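Local coordinates for protein plu4264 (Photorhabdus luminescens subsp. laumondii, PDB 4MV2) that is a nickel-bound cupin protein of unknown function, probably a metal-dependent enzyme, at residues K7-W10 / D11-V14. Sequence-based numbering, arbitrary orientation.
Sequences KMDW and DSMV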
# COMPACT_ATOMS: atom_id res chain seq x y z
N LYS A 7 10.57 11.09 0.91
CA LYS A 7 9.69 12.03 1.57
C LYS A 7 8.67 12.53 0.58
O LYS A 7 8.99 12.84 -0.57
CB LYS A 7 10.52 13.22 2.08
CG LYS A 7 11.57 12.86 3.10
CD LYS A 7 10.97 12.39 4.39
CE LYS A 7 10.21 13.48 5.13
NZ LYS A 7 9.71 12.98 6.47
N MSE A 8 7.42 12.56 0.99
CA MSE A 8 6.40 13.03 0.07
C MSE A 8 6.53 14.50 -0.21
O MSE A 8 6.62 15.31 0.71
CB MSE A 8 5.02 12.75 0.62
CG MSE A 8 3.87 13.28 -0.21
SE MSE A 8 3.76 12.56 -2.04
CE MSE A 8 2.99 10.84 -1.50
N ASP A 9 6.54 14.86 -1.48
CA ASP A 9 6.44 16.25 -1.90
C ASP A 9 5.09 16.37 -2.60
O ASP A 9 4.95 15.94 -3.74
CB ASP A 9 7.61 16.57 -2.84
CG ASP A 9 7.52 17.94 -3.43
OD1 ASP A 9 6.55 18.67 -3.12
OD2 ASP A 9 8.45 18.31 -4.19
N TRP A 10 4.08 16.90 -1.92
CA TRP A 10 2.74 16.92 -2.53
C TRP A 10 2.66 17.74 -3.82
O TRP A 10 1.90 17.38 -4.78
CB TRP A 10 1.69 17.44 -1.54
CG TRP A 10 1.66 16.70 -0.24
CD1 TRP A 10 2.10 17.18 0.94
CD2 TRP A 10 1.14 15.39 0.02
NE1 TRP A 10 1.86 16.26 1.94
CE2 TRP A 10 1.28 15.15 1.39
CE3 TRP A 10 0.57 14.39 -0.78
CZ2 TRP A 10 0.89 13.98 1.98
CZ3 TRP A 10 0.16 13.25 -0.18
CH2 TRP A 10 0.33 13.04 1.17
N ASP A 11 3.52 18.75 -3.93
CA ASP A 11 3.52 19.60 -5.11
C ASP A 11 4.16 18.90 -6.31
O ASP A 11 3.99 19.35 -7.44
CB ASP A 11 4.28 20.88 -4.81
CG ASP A 11 4.21 21.86 -5.96
OD1 ASP A 11 3.08 22.28 -6.30
OD2 ASP A 11 5.26 22.28 -6.48
N SER A 12 4.88 17.80 -6.08
CA SER A 12 5.54 17.02 -7.15
C SER A 12 4.61 16.03 -7.83
O SER A 12 4.99 15.36 -8.77
CB SER A 12 6.76 16.25 -6.60
OG SER A 12 6.39 15.12 -5.79
N MSE A 13 3.38 15.91 -7.35
CA MSE A 13 2.45 14.91 -7.90
C MSE A 13 2.16 15.25 -9.37
O MSE A 13 2.15 16.40 -9.78
CB MSE A 13 1.16 14.91 -7.11
CG MSE A 13 1.37 14.32 -5.69
SE MSE A 13 -0.23 14.31 -4.68
CE MSE A 13 -0.15 12.51 -4.03
N VAL A 14 1.95 14.21 -10.15
CA VAL A 14 1.62 14.32 -11.55
C VAL A 14 0.14 14.05 -11.70
O VAL A 14 -0.39 13.05 -11.20
CB VAL A 14 2.44 13.34 -12.39
CG1 VAL A 14 1.92 13.28 -13.82
CG2 VAL A 14 3.91 13.69 -12.34
O HOH W 1 7.53 12.88 -3.42
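D9 and S12 close a short 3-10 turn in the loop between strands 5-6 and 14-16 of this cupin, S12 N reaching D9 O at 3.0 Å, and a weak bond of 3.3 Å from M13 N to W10 O carries the turn one residue further. The carbonyl of D9 is gripped twice. S12 N approaches from above the carbonyl plane, whereas the hydroxyl of S12 lies in that plane, on a lone pair, with OG 2.6 Å from D9 O. OG can fold back this way because it sits between the backbone N and the carbonyl carbon of its own residue (chi1 73°). The D9 side chain bends over the start of the turn, where OD1 takes a weak bond of 3.1 Å from D11 N. A water accepts from D9 N and donates weakly to S12 OG, bridging the two residues.

On the apolar side, W10 and M13, the latter a selenomethionine, lie alongside each other and point the same way. M13 meets the indole at its edge, a Met-aromatic contact with SE 5.4 Å from the centroid of the six-membered ring and practically in the ring plane. One face of the same indole is covered by selenomethionine M8, whose CG stands over its centre, so the ring is packed by two selenomethionines from different directions. W38 also meets W10 edge-to-face, and M8 and M13 both touch W38, seating the turn against strand 35-41. K7 NZ forms a salt bridge with the carboxylate of D80 of the second subunit, and the backbone N of M8 hydrogen-bonds to that same carboxylate, tying the beginning of the loop to the dimer interface. Beside the indole, the terminal methyl CE of M13 packs against W10 CE3 at 3.8 Å.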